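Local coordinates for protein DnaJ homolog subfamily C member 10 (Mus musculus, PDB 3APQ) that reduces disulfides in the endoplasmic reticulum to aid protein folding and the degradation of misfolded proteins, here as its J domain with the first thioredoxin domain, at residues Y93-I99 against W136-K141; E115-F121 against P170-R176; L132-W136 against R188-L193. One frame throughout, in Å; residues are numbered along the deposited sequence.

Contact 1. Residues Y93-I99 against W136-K141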
# COMPACT_ATOMS: atom_id res chain seq x y z
N TYR A 93 3.38 4.63 2.91
CA TYR A 93 4.60 4.16 3.59
C TYR A 93 5.72 3.84 2.66
O TYR A 93 6.65 3.19 3.11
CB TYR A 93 4.29 2.93 4.48
CG TYR A 93 3.37 3.31 5.65
CD1 TYR A 93 3.76 4.24 6.63
CD2 TYR A 93 2.08 2.75 5.73
CE1 TYR A 93 2.90 4.58 7.69
CE2 TYR A 93 1.21 3.12 6.74
CZ TYR A 93 1.65 4.03 7.73
OH TYR A 93 0.77 4.35 8.72
N ASP A 94 5.64 4.28 1.40
CA ASP A 94 6.64 3.97 0.36
C ASP A 94 8.03 4.52 0.60
O ASP A 94 8.99 4.02 0.02
CB ASP A 94 6.17 4.42 -1.01
CG ASP A 94 5.05 3.51 -1.57
OD1 ASP A 94 4.73 2.46 -0.93
OD2 ASP A 94 4.49 3.86 -2.62
N ASP A 95 8.13 5.59 1.41
CA ASP A 95 9.44 6.12 1.75
C ASP A 95 9.94 5.71 3.13
O ASP A 95 10.89 6.33 3.60
CB ASP A 95 9.44 7.66 1.69
CG ASP A 95 9.11 8.20 0.33
OD1 ASP A 95 9.60 7.66 -0.69
OD2 ASP A 95 8.38 9.20 0.26
N ASP A 96 9.31 4.71 3.77
CA ASP A 96 9.67 4.19 5.08
C ASP A 96 10.16 2.76 4.87
O ASP A 96 9.37 1.84 4.76
CB ASP A 96 8.45 4.23 6.01
CG ASP A 96 7.80 5.59 5.99
OD1 ASP A 96 8.55 6.54 6.33
OD2 ASP A 96 6.62 5.72 5.57
N PRO A 97 11.50 2.58 4.78
CA PRO A 97 11.99 1.26 4.41
C PRO A 97 11.73 0.22 5.52
O PRO A 97 11.72 -0.97 5.23
CB PRO A 97 13.53 1.50 4.21
CG PRO A 97 13.84 2.75 4.93
CD PRO A 97 12.57 3.59 4.76
N GLU A 98 11.44 0.68 6.74
CA GLU A 98 11.12 -0.25 7.87
C GLU A 98 9.76 -0.90 7.86
O GLU A 98 9.49 -1.84 8.64
CB GLU A 98 11.26 0.49 9.21
CG GLU A 98 12.67 1.09 9.46
CD GLU A 98 12.90 2.41 8.76
OE1 GLU A 98 11.94 2.97 8.17
OE2 GLU A 98 14.05 2.88 8.80
N ILE A 99 8.93 -0.42 6.95
CA ILE A 99 7.57 -0.89 6.80
C ILE A 99 7.34 -1.55 5.44
O ILE A 99 7.67 -0.97 4.44
CB ILE A 99 6.58 0.27 7.00
CG1 ILE A 99 6.58 0.73 8.43
CG2 ILE A 99 5.22 -0.07 6.59
CD1 ILE A 99 6.08 2.09 8.59
N TRP A 136 3.40 5.08 13.59
CA TRP A 136 3.69 3.77 13.03
C TRP A 136 5.13 3.79 12.45
O TRP A 136 5.86 2.82 12.58
CB TRP A 136 2.66 3.46 11.94
CG TRP A 136 2.66 2.04 11.46
CD1 TRP A 136 3.02 1.58 10.22
CD2 TRP A 136 2.34 0.87 12.25
NE1 TRP A 136 2.89 0.20 10.17
CE2 TRP A 136 2.49 -0.25 11.41
CE3 TRP A 136 1.92 0.69 13.58
CZ2 TRP A 136 2.23 -1.58 11.85
CZ3 TRP A 136 1.68 -0.63 14.04
CH2 TRP A 136 1.83 -1.73 13.18
N ARG A 137 5.51 4.86 11.76
CA ARG A 137 6.86 4.97 11.20
C ARG A 137 7.94 4.99 12.30
O ARG A 137 8.97 4.33 12.16
CB ARG A 137 7.01 6.27 10.41
CG ARG A 137 6.16 6.35 9.14
CD ARG A 137 6.29 7.75 8.54
NE ARG A 137 5.46 7.76 7.34
CZ ARG A 137 4.41 8.55 7.17
NH1 ARG A 137 4.13 9.51 8.08
NH2 ARG A 137 3.67 8.41 6.06
N GLU A 138 7.70 5.75 13.38
CA GLU A 138 8.68 5.85 14.48
C GLU A 138 8.80 4.49 15.19
O GLU A 138 9.92 4.03 15.54
CB GLU A 138 8.27 6.97 15.48
CG GLU A 138 9.23 7.06 16.71
CD GLU A 138 8.80 8.08 17.79
OE1 GLU A 138 7.56 8.29 18.00
OE2 GLU A 138 9.71 8.64 18.46
N PHE A 139 7.65 3.84 15.39
CA PHE A 139 7.63 2.52 16.01
C PHE A 139 8.41 1.51 15.14
O PHE A 139 9.23 0.71 15.66
CB PHE A 139 6.15 2.11 16.17
CG PHE A 139 5.93 0.64 16.27
CD1 PHE A 139 6.34 -0.06 17.39
CD2 PHE A 139 5.30 -0.05 15.25
CE1 PHE A 139 6.12 -1.44 17.48
CE2 PHE A 139 5.11 -1.41 15.32
CZ PHE A 139 5.53 -2.11 16.46
N ALA A 140 8.15 1.52 13.83
CA ALA A 140 8.82 0.58 12.92
C ALA A 140 10.35 0.73 12.96
O ALA A 140 11.09 -0.26 12.91
CB ALA A 140 8.27 0.69 11.43
N LYS A 141 10.83 1.95 13.13
CA LYS A 141 12.27 2.14 13.29
C LYS A 141 12.77 1.57 14.59
O LYS A 141 13.86 1.00 14.65
CB LYS A 141 12.62 3.61 13.28
CG LYS A 141 12.30 4.26 11.95
CD LYS A 141 12.13 5.68 12.23
CE LYS A 141 13.15 6.45 11.55
NZ LYS A 141 12.39 6.89 10.38
O HOH W 1 10.35 6.19 8.10
O HOH W 2 9.57 3.91 9.45
O HOH W 3 10.31 -2.47 11.13
O HOH W 4 13.21 5.56 7.76
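I99 lays its CD1 methyl against CD1 of the W136 indole, 3.5 Å away. Its CG1 presses on the CB of A140 at 3.4 Å, tighter than a usual carbon contact. Y93 comes to the same indole from the other end of the loop. Its CZ lies 3.8 Å from W136 CD1, and the two ring planes are inclined at 56°. R137 has its CG at the edge of the Y93 ring. Its chain is extended from CG to NE (chi2 174°), which carries NE out to D96. There NE forms a salt bridge with OD2, 2.9 Å long. The oxygen lies in the guanidinium plane, but the nitrogen sits above the carboxylate plane. R137 NH2 also bonds I92 O. With an alanine here instead of R137, the D96 carboxylate is likely to lose its charged mate and I92 O this donor. E98 CB meets the A140 methyl. One water links E98 OE1 to R137 O, and another links OE1 to NZ of K141. From the same loop, D94 forms a salt bridge with R20 of the J domain. The contact thus fixes the segment leading into the first strand of a thioredoxin fold onto helix 127-142, at whose N-terminal end the redox-active C126-C129 disulfide lies.

Contact 2. Residues E115-F121 against P170-R176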
# COMPACT_ATOMS: atom_id res chain seq x y z
N GLU A 115 6.86 -16.13 10.35
CA GLU A 115 7.48 -14.95 10.95
C GLU A 115 6.42 -14.15 11.66
O GLU A 115 5.25 -14.19 11.27
CB GLU A 115 8.07 -14.11 9.84
CG GLU A 115 9.37 -14.63 9.30
CD GLU A 115 9.97 -13.67 8.25
OE1 GLU A 115 9.86 -13.95 7.04
OE2 GLU A 115 10.53 -12.63 8.61
N LEU A 116 6.80 -13.40 12.69
CA LEU A 116 5.84 -12.58 13.42
C LEU A 116 5.62 -11.24 12.66
O LEU A 116 6.59 -10.53 12.41
CB LEU A 116 6.36 -12.32 14.83
CG LEU A 116 5.54 -11.34 15.69
CD1 LEU A 116 4.18 -11.97 15.94
CD2 LEU A 116 6.18 -11.01 17.01
N TRP A 117 4.39 -10.96 12.26
CA TRP A 117 4.08 -9.72 11.50
C TRP A 117 3.08 -8.87 12.26
O TRP A 117 2.03 -9.39 12.73
CB TRP A 117 3.45 -10.09 10.18
CG TRP A 117 4.44 -10.44 9.11
CD1 TRP A 117 4.97 -11.68 8.83
CD2 TRP A 117 5.00 -9.53 8.14
NE1 TRP A 117 5.82 -11.58 7.72
CE2 TRP A 117 5.87 -10.28 7.31
CE3 TRP A 117 4.86 -8.15 7.92
CZ2 TRP A 117 6.59 -9.70 6.23
CZ3 TRP A 117 5.58 -7.58 6.85
CH2 TRP A 117 6.45 -8.36 6.04
N PHE A 118 3.31 -7.57 12.32
CA PHE A 118 2.35 -6.67 12.92
C PHE A 118 1.98 -5.70 11.81
O PHE A 118 2.87 -4.99 11.27
CB PHE A 118 3.08 -5.95 14.05
CG PHE A 118 2.20 -5.10 14.95
CD1 PHE A 118 2.81 -4.24 15.85
CD2 PHE A 118 0.78 -5.20 14.97
CE1 PHE A 118 2.04 -3.46 16.75
CE2 PHE A 118 0.02 -4.42 15.83
CZ PHE A 118 0.64 -3.54 16.73
N VAL A 119 0.71 -5.75 11.42
CA VAL A 119 0.21 -5.10 10.22
C VAL A 119 -0.86 -4.03 10.52
O VAL A 119 -1.81 -4.26 11.30
CB VAL A 119 -0.38 -6.16 9.25
CG1 VAL A 119 -0.96 -5.48 7.95
CG2 VAL A 119 0.71 -7.18 8.92
N ASN A 120 -0.67 -2.86 9.92
CA ASN A 120 -1.57 -1.74 10.00
C ASN A 120 -2.43 -1.77 8.75
O ASN A 120 -1.91 -1.53 7.63
CB ASN A 120 -0.75 -0.45 10.03
CG ASN A 120 -1.60 0.80 9.95
OD1 ASN A 120 -2.83 0.74 9.92
ND2 ASN A 120 -0.94 1.95 9.97
N PHE A 121 -3.72 -2.08 8.94
CA PHE A 121 -4.73 -2.05 7.87
C PHE A 121 -5.34 -0.66 7.87
O PHE A 121 -5.99 -0.24 8.85
CB PHE A 121 -5.86 -3.08 8.10
CG PHE A 121 -5.41 -4.51 7.95
CD1 PHE A 121 -5.60 -5.18 6.76
CD2 PHE A 121 -4.85 -5.19 9.03
CE1 PHE A 121 -5.18 -6.51 6.62
CE2 PHE A 121 -4.41 -6.51 8.90
CZ PHE A 121 -4.59 -7.17 7.70
N PRO A 170 -7.85 2.90 11.51
CA PRO A 170 -6.89 1.81 11.23
C PRO A 170 -7.23 0.59 12.06
O PRO A 170 -7.84 0.71 13.13
CB PRO A 170 -5.54 2.40 11.70
CG PRO A 170 -5.94 3.40 12.78
CD PRO A 170 -7.28 3.97 12.36
N SER A 171 -6.85 -0.59 11.57
CA SER A 171 -6.97 -1.82 12.36
C SER A 171 -5.60 -2.47 12.41
O SER A 171 -4.97 -2.68 11.37
CB SER A 171 -8.04 -2.77 11.78
OG SER A 171 -9.29 -2.31 12.24
N LEU A 172 -5.11 -2.70 13.61
CA LEU A 172 -3.74 -3.22 13.74
C LEU A 172 -3.81 -4.64 14.32
O LEU A 172 -4.40 -4.86 15.38
CB LEU A 172 -2.87 -2.34 14.65
CG LEU A 172 -2.84 -0.78 14.55
CD1 LEU A 172 -1.72 -0.09 15.32
CD2 LEU A 172 -2.96 -0.18 13.20
N PHE A 173 -3.21 -5.59 13.60
CA PHE A 173 -3.30 -7.00 14.00
C PHE A 173 -1.93 -7.60 13.96
O PHE A 173 -1.15 -7.32 13.02
CB PHE A 173 -4.14 -7.78 13.01
CG PHE A 173 -5.64 -7.62 13.19
CD1 PHE A 173 -6.33 -8.45 14.10
CD2 PHE A 173 -6.36 -6.69 12.43
CE1 PHE A 173 -7.75 -8.34 14.26
CE2 PHE A 173 -7.77 -6.59 12.58
CZ PHE A 173 -8.45 -7.40 13.50
N ILE A 174 -1.65 -8.46 14.92
CA ILE A 174 -0.39 -9.19 14.87
C ILE A 174 -0.66 -10.65 14.46
O ILE A 174 -1.67 -11.27 14.88
CB ILE A 174 0.39 -8.94 16.16
CG1 ILE A 174 1.84 -9.35 16.00
CG2 ILE A 174 -0.26 -9.63 17.34
CD1 ILE A 174 2.79 -8.59 16.98
N PHE A 175 0.20 -11.18 13.58
CA PHE A 175 -0.05 -12.51 12.96
C PHE A 175 1.20 -13.37 13.10
O PHE A 175 2.34 -12.89 12.98
CB PHE A 175 -0.29 -12.38 11.43
CG PHE A 175 -1.49 -11.59 11.03
CD1 PHE A 175 -2.73 -12.23 10.85
CD2 PHE A 175 -1.40 -10.20 10.81
CE1 PHE A 175 -3.89 -11.52 10.44
CE2 PHE A 175 -2.55 -9.47 10.42
CZ PHE A 175 -3.81 -10.14 10.26
N ARG A 176 1.00 -14.67 13.31
CA ARG A 176 2.08 -15.62 13.07
C ARG A 176 1.47 -16.97 12.66
O ARG A 176 0.58 -17.47 13.36
CB ARG A 176 2.98 -15.79 14.29
CG ARG A 176 4.32 -16.50 13.97
CD ARG A 176 4.82 -17.36 15.10
NE ARG A 176 4.30 -16.92 16.40
CZ ARG A 176 4.95 -16.13 17.25
NH1 ARG A 176 6.16 -15.65 16.96
NH2 ARG A 176 4.37 -15.80 18.41
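Two neighbouring strands in the central sheet of the thioredoxin domain, 117-121 and 171-175, run antiparallel here. Three hydrogen-bonded pairs, W117 with F175, V119 with F173 and F121 with S171, are each joined by two backbone bonds. The shortest runs from F175 N to W117 O, 2.7 Å. V119 N to F173 O is almost straight, at 177°. On one face, the rings of F121 and F175 meet edge to edge, CE2 to CE2 at 3.8 Å, while V119 CG1 lies over a face of the F121 ring. CD2 of F173 meets CD2 of F121 at 4.0 Å. F107 adds an edge-to-face contact to F175. P170, which follows a cis peptide bond, lies just before strand 171-175. This is the cis-proline site of the thioredoxin fold, and P170 touches H128 of the CxxC motif. The opposite face carries F118, N120, L172 and I174. F118 CG stands anti to the backbone N (chi1 -172°), which brings CE2 to L172 CB at 3.8 Å. N120 OD1 is buried without a polar partner, beside L172 CD2 at 3.4 Å. L116 CD1 packs on I174 CG1 at 3.5 Å and also lies over the R176 guanidinium.

Contact 3. Residues L132-W136 against R188-L193; sequences LAPTW and RSKESL
T135 pushes its CG2 methyl into the start of helix 190-202. The methyl lies 3.4 Å from R188 O and equally close to K190 N, with L193 CD1 at 3.7 Å. The contact joins helix 127-142 to the C-terminal helix of the thioredoxin fold, both on the same face of the sheet. No direct hydrogen bond crosses it. L193 also sends CD2 to the edge of the W136 six-membered ring, near its plane, 4.0 Å from CZ3. L132 CD1 touches R188 CB, the two side chains meeting at about a right angle. The chi1 of T135, -56°, sets its methyl anti to the backbone N and its hydroxyl beside that N, which turns the methyl toward 188-193 and leaves the hydroxyl in reach of a water. This water bridges it to R188 O. Further out, L172 of strand 171-175 touches L132, W136 and L193, tying both helices to the sheet. The R188 side chain touches P170 and H128, close to the redox site. R188 N is held by the hydroxyl of Y184, which also bonds S192 OG. S189 is the N-cap of helix 190-202: its OG accepts from S192 N at 3.1 Å.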
# COMPACT_ATOMS: atom_id res chain seq x y z
N LEU A 132 -2.15 8.29 12.98
CA LEU A 132 -1.31 7.17 13.40
C LEU A 132 -0.00 7.04 12.55
O LEU A 132 1.04 6.65 13.06
CB LEU A 132 -2.11 5.88 13.35
CG LEU A 132 -1.29 4.61 13.51
CD1 LEU A 132 -0.67 4.53 14.94
CD2 LEU A 132 -2.16 3.35 13.24
N ALA A 133 -0.07 7.40 11.28
CA ALA A 133 1.09 7.26 10.38
C ALA A 133 2.48 7.65 10.94
O ALA A 133 3.40 6.85 10.87
CB ALA A 133 0.83 7.90 9.04
N PRO A 134 2.65 8.87 11.50
CA PRO A 134 4.00 9.18 11.94
C PRO A 134 4.46 8.26 13.06
O PRO A 134 5.64 7.95 13.12
CB PRO A 134 3.88 10.63 12.45
CG PRO A 134 2.82 11.19 11.58
CD PRO A 134 1.79 10.08 11.53
N THR A 135 3.57 7.89 13.97
CA THR A 135 3.90 6.98 15.07
C THR A 135 4.19 5.58 14.56
O THR A 135 5.15 4.97 15.03
CB THR A 135 2.74 6.88 16.05
OG1 THR A 135 2.41 8.18 16.50
CG2 THR A 135 3.07 5.98 17.28
N TRP A 136 3.40 5.08 13.59
CA TRP A 136 3.69 3.77 13.03
C TRP A 136 5.13 3.79 12.45
O TRP A 136 5.86 2.82 12.58
CB TRP A 136 2.66 3.46 11.94
CG TRP A 136 2.66 2.04 11.46
CD1 TRP A 136 3.02 1.58 10.22
CD2 TRP A 136 2.34 0.87 12.25
NE1 TRP A 136 2.89 0.20 10.17
CE2 TRP A 136 2.49 -0.25 11.41
CE3 TRP A 136 1.92 0.69 13.58
CZ2 TRP A 136 2.23 -1.58 11.85
CZ3 TRP A 136 1.68 -0.63 14.04
CH2 TRP A 136 1.83 -1.73 13.18
N ARG A 188 -2.35 3.67 20.97
CA ARG A 188 -1.64 4.02 19.72
C ARG A 188 -0.42 4.88 19.96
O ARG A 188 0.15 5.40 19.00
CB ARG A 188 -2.58 4.69 18.66
CG ARG A 188 -3.66 3.77 18.11
CD ARG A 188 -4.47 4.36 16.94
NE ARG A 188 -5.65 3.52 16.75
CZ ARG A 188 -6.86 3.93 16.33
NH1 ARG A 188 -7.07 5.19 16.04
NH2 ARG A 188 -7.85 3.07 16.20
N SER A 189 0.01 5.03 21.20
CA SER A 189 1.31 5.71 21.45
C SER A 189 2.49 4.85 20.98
O SER A 189 2.37 3.63 20.87
CB SER A 189 1.47 6.13 22.91
OG SER A 189 1.75 5.01 23.70
N LYS A 190 3.62 5.47 20.64
CA LYS A 190 4.76 4.66 20.24
C LYS A 190 5.16 3.65 21.35
O LYS A 190 5.42 2.48 21.05
CB LYS A 190 5.98 5.49 19.85
CG LYS A 190 7.18 4.59 19.49
CD LYS A 190 8.48 5.36 19.47
CE LYS A 190 8.65 6.21 20.73
NZ LYS A 190 9.01 5.38 21.94
N GLU A 191 5.14 4.09 22.61
CA GLU A 191 5.56 3.17 23.70
C GLU A 191 4.56 2.00 23.86
O GLU A 191 4.98 0.85 24.06
CB GLU A 191 5.89 3.93 24.99
CG GLU A 191 6.81 5.15 24.73
CD GLU A 191 6.06 6.51 24.45
OE1 GLU A 191 5.10 6.69 23.58
OE2 GLU A 191 6.48 7.47 25.15
N SER A 192 3.27 2.28 23.69
CA SER A 192 2.25 1.22 23.71
C SER A 192 2.43 0.19 22.59
O SER A 192 2.28 -1.01 22.82
CB SER A 192 0.84 1.81 23.63
OG SER A 192 -0.15 0.80 23.40
N LEU A 193 2.71 0.66 21.38
CA LEU A 193 2.96 -0.23 20.22
C LEU A 193 4.18 -1.10 20.48
O LEU A 193 4.13 -2.33 20.31
CB LEU A 193 3.12 0.59 18.94
CG LEU A 193 1.81 1.27 18.48
CD1 LEU A 193 2.10 2.36 17.39
CD2 LEU A 193 0.81 0.26 17.86
O HOH W 5 -0.42 7.53 17.34

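In the fold
From the N terminus, the chain passes through the J domain and reaches 93-99, the loop that enters the thioredoxin domain. Contact 1 closes over 36 residues to helix 127-142. Between its two ends lies 115-121, whose strand opens contact 2. It closes only after the helix, on strand 171-175, so contacts 1 and 2 cross. Contact 3 leaves the same helix at 132-136 and closes last, at 188-193, crossing both others. None is nested in another. W136 belongs to contacts 1 and 3 and packs on F118 and N120 of contact 2. The helix is thus joined to the entry loop, the central strands and the C-terminal helix.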